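Local coordinates for Phosphoglucomutase/phosphomannomutase family protein (Burkholderia thailandensis, PDB 3UW2), which probably moves a phosphoryl group within a phosphorylated hexose, as a magnesium-dependent mutase of the phosphohexose mutase family, and is seen here with zinc bound, at residues T274-R284 / S382-N390; A300-C308 / L337-M348. All blocks are in the same frame, centred on the assembly; numbering follows the deposited sequence.

Contact 1 of 2, residues T274-R284 / S382-N390; sequences TKDGQIIYPDR and SALLNGLPN. With EDO (1,2-ethanediol), chain G.
S382 meets the turn T274-G277 with its hydroxyl. K275 N donates to S382 OG over 3.0 Å, nearly straight. The aliphatic start of K275 lies against the same oxygen, while its NZ leaves to bind the carbonyls of L252 and A257. L385 adds the apolar part. Its CB packs on I280 CD1 at 3.9 Å, and L385 CD1 touches T274 CG2. N386 uses both ends of its amide. N386 ND2 donates in the amide plane to the syn lone pair of D276 OD1 (3.0 Å). The same carboxylate oxygen takes the T274 hydroxyl on its anti side, well out of the carboxylate plane, so two donors grip it. N386 OD1 rests on Q278 CG at 3.3 Å and accepts from a water that also accepts from R284 NH1. L388 and P389 then receive the R284 guanidinium. R284 NH2 points almost straight at L388 O (3.0 Å, N-H...O 175°), and R284 NE reaches P389 O by a more bent bond of 3.0 Å. Both come from above the carbonyl planes; only the NH2 bond lies in the guanidinium plane. A bend at chi3 (90°) turns the guanidinium to these carbonyls. The N390 amide stacks on one face, planes 4° apart, with N390 CG 3.6 Å from R284 CZ. Bonds and stack together fix the rotation of the guanidinium. In this mixed alpha/beta phosphohexose mutase fold, the arginine joins the link between strand 270-273 and helix 282-296 to the loop from helix 381-386 to strand 392-398.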
loop_
_atom_site.group_PDB
_atom_site.type_symbol
_atom_site.label_atom_id
_atom_site.label_comp_id
_atom_site.label_asym_id
_atom_site.label_seq_id
_atom_site.Cartn_x
_atom_site.Cartn_y
_atom_site.Cartn_z
ATOM N N THR A 274 19.690 1.507 2.419
ATOM C CA THR A 274 20.986 0.873 2.332
ATOM C C THR A 274 21.907 1.184 3.536
ATOM O O THR A 274 21.623 2.059 4.357
ATOM C CB THR A 274 21.740 1.269 1.034
ATOM O OG1 THR A 274 22.047 2.664 1.091
ATOM C CG2 THR A 274 20.845 0.964 -0.204
ATOM N N LYS A 275 23.014 0.447 3.595
ATOM C CA LYS A 275 24.019 0.537 4.616
ATOM C C LYS A 275 24.537 1.986 4.689
ATOM O O LYS A 275 24.692 2.562 5.797
ATOM C CB LYS A 275 25.188 -0.410 4.222
ATOM C CG LYS A 275 26.402 -0.439 5.184
ATOM C CD LYS A 275 26.044 -1.089 6.543
ATOM C CE LYS A 275 27.261 -1.043 7.506
ATOM N NZ LYS A 275 26.727 -1.395 8.868
ATOM N N ASP A 276 24.827 2.544 3.510
ATOM C CA ASP A 276 25.256 3.922 3.406
ATOM C C ASP A 276 24.117 4.966 3.429
ATOM O O ASP A 276 24.346 6.133 3.050
ATOM C CB ASP A 276 26.196 4.114 2.198
ATOM C CG ASP A 276 25.525 3.756 0.840
ATOM O OD1 ASP A 276 24.577 2.960 0.760
ATOM O OD2 ASP A 276 26.004 4.285 -0.175
ATOM N N GLY A 277 22.916 4.582 3.901
ATOM C CA GLY A 277 21.909 5.597 4.181
ATOM C C GLY A 277 21.023 6.066 3.017
ATOM O O GLY A 277 20.360 7.124 3.097
ATOM N N GLN A 278 21.040 5.327 1.926
ATOM C CA GLN A 278 20.244 5.681 0.752
ATOM C C GLN A 278 18.862 5.053 0.839
ATOM O O GLN A 278 18.741 3.826 1.011
ATOM C CB GLN A 278 20.925 5.197 -0.541
ATOM C CG GLN A 278 22.324 5.758 -0.810
ATOM C CD GLN A 278 22.369 7.236 -0.616
ATOM O OE1 GLN A 278 22.983 7.718 0.331
ATOM N NE2 GLN A 278 21.686 7.972 -1.461
ATOM N N ILE A 279 17.819 5.869 0.707
ATOM C CA ILE A 279 16.469 5.326 0.609
ATOM C C ILE A 279 16.258 4.733 -0.817
ATOM O O ILE A 279 16.533 5.401 -1.769
ATOM C CB ILE A 279 15.397 6.409 0.863
ATOM C CG1 ILE A 279 15.611 7.016 2.249
ATOM C CG2 ILE A 279 13.988 5.786 0.676
ATOM C CD1 ILE A 279 15.288 8.489 2.336
ATOM N N ILE A 280 15.793 3.492 -0.951
ATOM C CA ILE A 280 15.496 2.905 -2.284
ATOM C C ILE A 280 13.989 3.006 -2.541
ATOM O O ILE A 280 13.157 2.294 -1.907
ATOM C CB ILE A 280 16.028 1.422 -2.393
ATOM C CG1 ILE A 280 17.479 1.335 -1.898
ATOM C CG2 ILE A 280 15.892 0.857 -3.832
ATOM C CD1 ILE A 280 18.520 2.120 -2.690
ATOM N N TYR A 281 13.601 3.971 -3.382
ATOM C CA TYR A 281 12.169 4.223 -3.635
ATOM C C TYR A 281 11.500 3.026 -4.272
ATOM O O TYR A 281 12.164 2.200 -4.907
ATOM C CB TYR A 281 11.950 5.484 -4.477
ATOM C CG TYR A 281 12.271 6.672 -3.655
ATOM C CD1 TYR A 281 13.415 7.429 -3.902
ATOM C CD2 TYR A 281 11.488 6.982 -2.545
ATOM C CE1 TYR A 281 13.764 8.502 -3.074
ATOM C CE2 TYR A 281 11.821 8.038 -1.699
ATOM C CZ TYR A 281 12.960 8.801 -1.972
ATOM O OH TYR A 281 13.276 9.858 -1.142
ATOM N N PRO A 282 10.186 2.881 -4.070
ATOM C CA PRO A 282 9.608 1.616 -4.547
ATOM C C PRO A 282 9.625 1.475 -6.073
ATOM O O PRO A 282 9.569 0.365 -6.522
ATOM C CB PRO A 282 8.168 1.651 -4.016
ATOM C CG PRO A 282 8.295 2.512 -2.766
ATOM C CD PRO A 282 9.351 3.536 -3.040
ATOM N N ASP A 283 9.720 2.546 -6.884
ATOM C CA ASP A 283 9.838 2.236 -8.297
ATOM C C ASP A 283 11.183 1.505 -8.592
ATOM O O ASP A 283 11.239 0.705 -9.567
ATOM C CB ASP A 283 9.630 3.457 -9.216
ATOM C CG ASP A 283 10.472 4.631 -8.836
ATOM O OD1 ASP A 283 11.196 4.579 -7.786
ATOM O OD2 ASP A 283 10.398 5.628 -9.615
ATOM N N ARG A 284 12.254 1.796 -7.798
ATOM C CA ARG A 284 13.535 1.060 -8.009
ATOM C C ARG A 284 13.475 -0.356 -7.489
ATOM O O ARG A 284 13.955 -1.293 -8.132
ATOM C CB ARG A 284 14.728 1.799 -7.433
ATOM C CG ARG A 284 15.016 3.066 -8.232
ATOM C CD ARG A 284 16.029 3.861 -7.460
ATOM N NE ARG A 284 17.379 3.510 -7.840
ATOM C CZ ARG A 284 18.416 3.693 -7.035
ATOM N NH1 ARG A 284 18.234 4.140 -5.791
ATOM N NH2 ARG A 284 19.635 3.411 -7.448
ATOM N N SER A 382 23.794 -3.558 -0.540
ATOM C CA SER A 382 23.716 -2.104 -0.776
ATOM C C SER A 382 24.246 -1.688 -2.191
ATOM O O SER A 382 23.674 -0.791 -2.826
ATOM C CB SER A 382 24.442 -1.323 0.344
ATOM O OG SER A 382 23.859 -1.653 1.595
ATOM N N ALA A 383 25.318 -2.331 -2.663
ATOM C CA ALA A 383 25.865 -2.058 -4.026
ATOM C C ALA A 383 24.818 -2.480 -5.087
ATOM O O ALA A 383 24.543 -1.732 -6.033
ATOM C CB ALA A 383 27.229 -2.736 -4.248
ATOM N N LEU A 384 24.202 -3.653 -4.896
ATOM C CA LEU A 384 23.110 -4.135 -5.773
ATOM C C LEU A 384 21.962 -3.138 -5.823
ATOM O O LEU A 384 21.510 -2.763 -6.893
ATOM C CB LEU A 384 22.609 -5.512 -5.338
ATOM C CG LEU A 384 21.570 -6.240 -6.229
ATOM C CD1 LEU A 384 22.115 -6.574 -7.620
ATOM C CD2 LEU A 384 21.030 -7.497 -5.587
ATOM N N LEU A 385 21.519 -2.640 -4.674
ATOM C CA LEU A 385 20.412 -1.671 -4.674
ATOM C C LEU A 385 20.830 -0.318 -5.245
ATOM O O LEU A 385 20.134 0.234 -6.092
ATOM C CB LEU A 385 19.881 -1.440 -3.247
ATOM C CG LEU A 385 19.137 -2.667 -2.647
ATOM C CD1 LEU A 385 19.045 -2.478 -1.145
ATOM C CD2 LEU A 385 17.742 -2.820 -3.226
ATOM N N ASN A 386 21.964 0.207 -4.798
ATOM C CA ASN A 386 22.423 1.511 -5.303
ATOM C C ASN A 386 22.661 1.531 -6.803
ATOM O O ASN A 386 22.586 2.585 -7.424
ATOM C CB ASN A 386 23.655 2.060 -4.545
ATOM C CG ASN A 386 23.290 2.508 -3.108
ATOM O OD1 ASN A 386 22.264 3.182 -2.897
ATOM N ND2 ASN A 386 24.113 2.118 -2.120
ATOM N N GLY A 387 22.996 0.387 -7.372
ATOM C CA GLY A 387 23.336 0.365 -8.771
ATOM C C GLY A 387 22.107 0.218 -9.675
ATOM O O GLY A 387 22.260 0.283 -10.874
ATOM N N LEU A 388 20.908 0.018 -9.102
ATOM C CA LEU A 388 19.655 0.105 -9.882
ATOM C C LEU A 388 19.610 1.432 -10.620
ATOM O O LEU A 388 20.222 2.367 -10.178
ATOM C CB LEU A 388 18.443 -0.091 -8.967
ATOM C CG LEU A 388 18.258 -1.575 -8.519
ATOM C CD1 LEU A 388 17.408 -1.620 -7.278
ATOM C CD2 LEU A 388 17.579 -2.340 -9.618
ATOM N N PRO A 389 18.943 1.484 -11.791
ATOM C CA PRO A 389 18.839 2.739 -12.546
ATOM C C PRO A 389 18.240 3.840 -11.645
ATOM O O PRO A 389 17.388 3.561 -10.796
ATOM C CB PRO A 389 17.839 2.395 -13.666
ATOM C CG PRO A 389 17.880 0.881 -13.810
ATOM C CD PRO A 389 18.364 0.330 -12.503
ATOM N N ASN A 390 18.628 5.078 -11.894
ATOM C CA ASN A 390 18.289 6.214 -11.037
ATOM C C ASN A 390 18.204 7.452 -11.912
ATOM O O ASN A 390 18.596 7.386 -13.079
ATOM C CB ASN A 390 19.388 6.411 -9.952
ATOM C CG ASN A 390 18.811 6.945 -8.638
ATOM O OD1 ASN A 390 17.591 7.189 -8.511
ATOM N ND2 ASN A 390 19.668 7.111 -7.649
HETATM C C1 EDO G . 9.462 8.914 -9.946
HETATM O O1 EDO G . 10.637 8.311 -9.393
HETATM C C2 EDO G . 9.516 10.433 -9.765
HETATM O O2 EDO G . 9.414 10.636 -8.358
HETATM O O HOH W 1 20.902 4.508 -4.558
#

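Contact 2 of 2, residues A300-C308 / L337-M348; sequences AQIIYDVKC and LRETGAPLAGEM. With EDO (1,2-ethanediol), chain H.
Strands 301-305 and 344-346 run parallel, 13° apart with axes 4.7 Å from each other, and I303 pairs with A345. I303 bonds to the residues before and after A345: I303 N donates to L344 O over 3.1 Å, and I303 O accepts from G346 N over 3.0 Å. I303 also carries much of the side-chain contact. Its CB lies 3.6 Å from A345 CB, while CD1 reaches on to A342 CB and L337 CD1. With CG1 beside the backbone N (chi1 -59°), CD1 extends to the end of helix 330-340. I302 points to the other face and lays CD1 against L344 CB at 4.1 Å. A300 CB touches P343 CG, 3.5 Å away. Q301 OE1 is joined to T340 O by a water that donates to both. T340 OG1 accepts from A342 N, an ST turn, and is also hydrogen-bonded to K336 O. At the end of strand 301-305, D305 takes over from the backbone: its OD1 accepts from M348 N at 2.9 Å, on the syn side but 30° out of the carboxylate plane. D305 OD2 is held by T328. K307 CB packs on M348 CB at 3.6 Å. Strand 301-305 is an inner strand, between 322-326 and 344-346. Helix 330-340 covers the A345 face through V333. Helix 282-296 lies over the I302, Y304 and L344 face, with L286 on Y304, and its V293 touches P343 just before the strand.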
loop_
_atom_site.group_PDB
_atom_site.type_symbol
_atom_site.label_atom_id
_atom_site.label_comp_id
_atom_site.label_asym_id
_atom_site.label_seq_id
_atom_site.Cartn_x
_atom_site.Cartn_y
_atom_site.Cartn_z
ATOM N N ALA A 300 5.757 -11.711 -19.431
ATOM C CA ALA A 300 4.691 -11.239 -18.488
ATOM C C ALA A 300 4.556 -9.706 -18.428
ATOM O O ALA A 300 5.519 -8.965 -18.686
ATOM C CB ALA A 300 4.901 -11.816 -17.066
ATOM N N GLN A 301 3.359 -9.242 -18.108
ATOM C CA GLN A 301 3.148 -7.787 -17.873
ATOM C C GLN A 301 3.637 -7.430 -16.475
ATOM O O GLN A 301 3.516 -8.246 -15.582
ATOM C CB GLN A 301 1.673 -7.438 -18.011
ATOM C CG GLN A 301 1.230 -7.463 -19.486
ATOM C CD GLN A 301 -0.257 -7.271 -19.632
ATOM O OE1 GLN A 301 -1.096 -8.037 -19.061
ATOM N NE2 GLN A 301 -0.613 -6.226 -20.380
ATOM N N ILE A 302 4.169 -6.220 -16.297
ATOM C CA ILE A 302 4.525 -5.730 -14.951
ATOM C C ILE A 302 3.800 -4.414 -14.831
ATOM O O ILE A 302 3.968 -3.527 -15.698
ATOM C CB ILE A 302 6.051 -5.480 -14.830
ATOM C CG1 ILE A 302 6.858 -6.763 -15.151
ATOM C CG2 ILE A 302 6.408 -4.836 -13.452
ATOM C CD1 ILE A 302 6.635 -7.937 -14.200
ATOM N N ILE A 303 2.936 -4.304 -13.837
ATOM C CA ILE A 303 2.090 -3.109 -13.660
ATOM C C ILE A 303 2.720 -2.093 -12.687
ATOM O O ILE A 303 3.183 -2.464 -11.623
ATOM C CB ILE A 303 0.678 -3.507 -13.145
ATOM C CG1 ILE A 303 0.006 -4.491 -14.161
ATOM C CG2 ILE A 303 -0.196 -2.219 -12.960
ATOM C CD1 ILE A 303 -1.185 -5.323 -13.585
ATOM N N TYR A 304 2.712 -0.810 -13.041
ATOM C CA TYR A 304 3.100 0.186 -12.085
ATOM C C TYR A 304 2.289 1.459 -12.384
ATOM O O TYR A 304 1.602 1.525 -13.404
ATOM C CB TYR A 304 4.600 0.460 -12.204
ATOM C CG TYR A 304 5.053 0.793 -13.628
ATOM C CD1 TYR A 304 5.157 2.134 -14.069
ATOM C CD2 TYR A 304 5.399 -0.220 -14.518
ATOM C CE1 TYR A 304 5.594 2.441 -15.345
ATOM C CE2 TYR A 304 5.853 0.071 -15.803
ATOM C CZ TYR A 304 5.953 1.401 -16.207
ATOM O OH TYR A 304 6.416 1.694 -17.485
ATOM N N ASP A 305 2.397 2.487 -11.545
ATOM C CA ASP A 305 1.497 3.635 -11.682
ATOM C C ASP A 305 2.229 4.813 -12.344
ATOM O O ASP A 305 3.453 4.801 -12.499
ATOM C CB ASP A 305 0.874 3.952 -10.305
ATOM C CG ASP A 305 1.881 4.621 -9.313
ATOM O OD1 ASP A 305 3.002 4.089 -9.088
ATOM O OD2 ASP A 305 1.529 5.708 -8.774
ATOM N N VAL A 306 1.484 5.818 -12.795
ATOM C CA VAL A 306 2.056 6.982 -13.433
ATOM C C VAL A 306 3.025 7.870 -12.625
ATOM O O VAL A 306 3.574 8.850 -13.168
ATOM C CB VAL A 306 0.931 7.896 -13.877
ATOM C CG1 VAL A 306 0.220 7.295 -15.122
ATOM C CG2 VAL A 306 0.028 8.209 -12.675
ATOM N N LYS A 307 3.164 7.640 -11.339
ATOM C CA LYS A 307 4.226 8.334 -10.577
ATOM C C LYS A 307 5.637 7.710 -10.685
ATOM O O LYS A 307 6.569 8.250 -10.111
ATOM C CB LYS A 307 3.870 8.362 -9.088
ATOM C CG LYS A 307 2.676 9.274 -8.776
ATOM C CD LYS A 307 2.218 9.172 -7.315
ATOM C CE LYS A 307 1.105 10.204 -7.071
ATOM N NZ LYS A 307 0.762 10.367 -5.627
ATOM N N CYS A 308 5.781 6.537 -11.340
ATOM C CA CYS A 308 7.017 5.752 -11.279
ATOM C C CYS A 308 8.044 6.286 -12.282
ATOM O O CYS A 308 7.659 6.879 -13.252
ATOM C CB CYS A 308 6.752 4.286 -11.549
ATOM S SG CYS A 308 6.024 3.460 -10.101
ATOM N N LEU A 337 -4.421 -5.778 -11.786
ATOM C CA LEU A 337 -3.807 -7.099 -11.599
ATOM C C LEU A 337 -4.806 -8.258 -11.772
ATOM O O LEU A 337 -4.472 -9.271 -12.414
ATOM C CB LEU A 337 -3.226 -7.155 -10.154
ATOM C CG LEU A 337 -2.011 -7.895 -9.686
ATOM C CD1 LEU A 337 -0.819 -7.875 -10.637
ATOM C CD2 LEU A 337 -1.629 -7.279 -8.323
ATOM N N ARG A 338 -6.015 -8.120 -11.241
ATOM C CA ARG A 338 -7.019 -9.166 -11.380
ATOM C C ARG A 338 -7.586 -9.237 -12.818
ATOM O O ARG A 338 -7.967 -10.300 -13.285
ATOM C CB ARG A 338 -8.152 -9.040 -10.307
ATOM C CG ARG A 338 -7.589 -9.286 -8.873
ATOM C CD ARG A 338 -8.478 -8.644 -7.782
ATOM N NE ARG A 338 -9.895 -9.053 -7.902
ATOM C CZ ARG A 338 -10.359 -10.210 -7.407
ATOM N NH1 ARG A 338 -11.624 -10.531 -7.522
ATOM N NH2 ARG A 338 -9.574 -11.053 -6.739
ATOM N N GLU A 339 -7.614 -8.105 -13.496
ATOM C CA GLU A 339 -8.083 -8.067 -14.892
ATOM C C GLU A 339 -7.099 -8.686 -15.889
ATOM O O GLU A 339 -7.529 -9.182 -16.910
ATOM C CB GLU A 339 -8.350 -6.643 -15.329
ATOM C CG GLU A 339 -9.636 -6.155 -14.761
ATOM C CD GLU A 339 -9.948 -4.738 -15.175
ATOM O OE1 GLU A 339 -9.357 -4.219 -16.181
ATOM O OE2 GLU A 339 -10.809 -4.173 -14.474
ATOM N N THR A 340 -5.802 -8.602 -15.606
ATOM C CA THR A 340 -4.732 -8.932 -16.559
ATOM C C THR A 340 -4.102 -10.281 -16.213
ATOM O O THR A 340 -3.556 -10.947 -17.091
ATOM C CB THR A 340 -3.594 -7.891 -16.579
ATOM O OG1 THR A 340 -3.029 -7.751 -15.255
ATOM C CG2 THR A 340 -4.103 -6.570 -17.052
ATOM N N GLY A 341 -4.200 -10.700 -14.938
ATOM C CA GLY A 341 -3.485 -11.888 -14.461
ATOM C C GLY A 341 -1.968 -11.673 -14.371
ATOM O O GLY A 341 -1.199 -12.648 -14.326
ATOM N N ALA A 342 -1.506 -10.417 -14.374
ATOM C CA ALA A 342 -0.061 -10.162 -14.269
ATOM C C ALA A 342 0.625 -10.727 -13.017
ATOM O O ALA A 342 0.007 -10.888 -12.019
ATOM C CB ALA A 342 0.250 -8.683 -14.433
ATOM N N PRO A 343 1.915 -11.089 -13.107
ATOM C CA PRO A 343 2.528 -11.684 -11.926
ATOM C C PRO A 343 2.941 -10.663 -10.833
ATOM O O PRO A 343 3.146 -11.081 -9.703
ATOM C CB PRO A 343 3.734 -12.460 -12.500
ATOM C CG PRO A 343 4.176 -11.530 -13.631
ATOM C CD PRO A 343 2.818 -11.164 -14.276
ATOM N N LEU A 344 3.044 -9.359 -11.144
ATOM C CA LEU A 344 3.639 -8.386 -10.204
ATOM C C LEU A 344 3.152 -6.954 -10.548
ATOM O O LEU A 344 3.029 -6.638 -11.757
ATOM C CB LEU A 344 5.170 -8.346 -10.442
ATOM C CG LEU A 344 6.027 -7.436 -9.565
ATOM C CD1 LEU A 344 5.926 -7.847 -8.070
ATOM C CD2 LEU A 344 7.495 -7.492 -10.081
ATOM N N ALA A 345 2.858 -6.142 -9.526
ATOM C CA ALA A 345 2.597 -4.644 -9.692
ATOM C C ALA A 345 3.255 -3.919 -8.544
ATOM O O ALA A 345 3.477 -4.515 -7.506
ATOM C CB ALA A 345 1.131 -4.335 -9.679
ATOM N N GLY A 346 3.535 -2.627 -8.696
ATOM C CA GLY A 346 4.000 -1.870 -7.549
ATOM C C GLY A 346 3.630 -0.417 -7.819
ATOM O O GLY A 346 3.413 -0.050 -8.984
ATOM N N GLU A 347 3.488 0.384 -6.760
ATOM C CA GLU A 347 3.246 1.806 -6.923
ATOM C C GLU A 347 4.280 2.595 -6.182
ATOM O O GLU A 347 4.871 2.112 -5.213
ATOM C CB GLU A 347 1.936 2.199 -6.318
ATOM C CG GLU A 347 0.739 1.338 -6.623
ATOM C CD GLU A 347 -0.352 1.722 -5.641
ATOM O OE1 GLU A 347 -0.381 1.143 -4.538
ATOM O OE2 GLU A 347 -1.117 2.661 -5.941
ATOM N N MET A 348 4.481 3.826 -6.629
ATOM C CA MET A 348 5.473 4.711 -6.030
ATOM C C MET A 348 5.320 4.786 -4.486
ATOM O O MET A 348 6.305 4.592 -3.744
ATOM C CB MET A 348 5.383 6.090 -6.702
ATOM C CG MET A 348 6.601 6.960 -6.491
ATOM S SD MET A 348 8.068 5.954 -6.825
ATOM C CE MET A 348 9.284 7.186 -6.379
HETATM C C1 EDO H . -8.419 -0.948 -12.390
HETATM O O1 EDO H . -8.979 -1.533 -13.608
HETATM C C2 EDO H . -8.264 0.566 -12.435
HETATM O O2 EDO H . -9.491 1.199 -12.866
HETATM O O HOH W 2 -1.122 -10.572 -18.379
#

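The centres of contacts 1 and 2 lie 21 Å apart. Contact 2 is nested along the chain inside the loop that contact 1 closes: 274-284 comes first, then 300-308, 337-348 and 382-390. Helix 282-296 starts in contact 1 and leads into strand 301-305 of contact 2. The two also touch directly, where P282 and D283 pack on E347 and M348. Contact 2 builds the inside of the domain III sheet, whereas contact 1 joins the start of helix 282-296 to helix 381-386 and the loop after it. The E347 side chain is about 10 Å from the zinc ion, so contact 2 lies nearer the metal site, while contact 1 lies away from it.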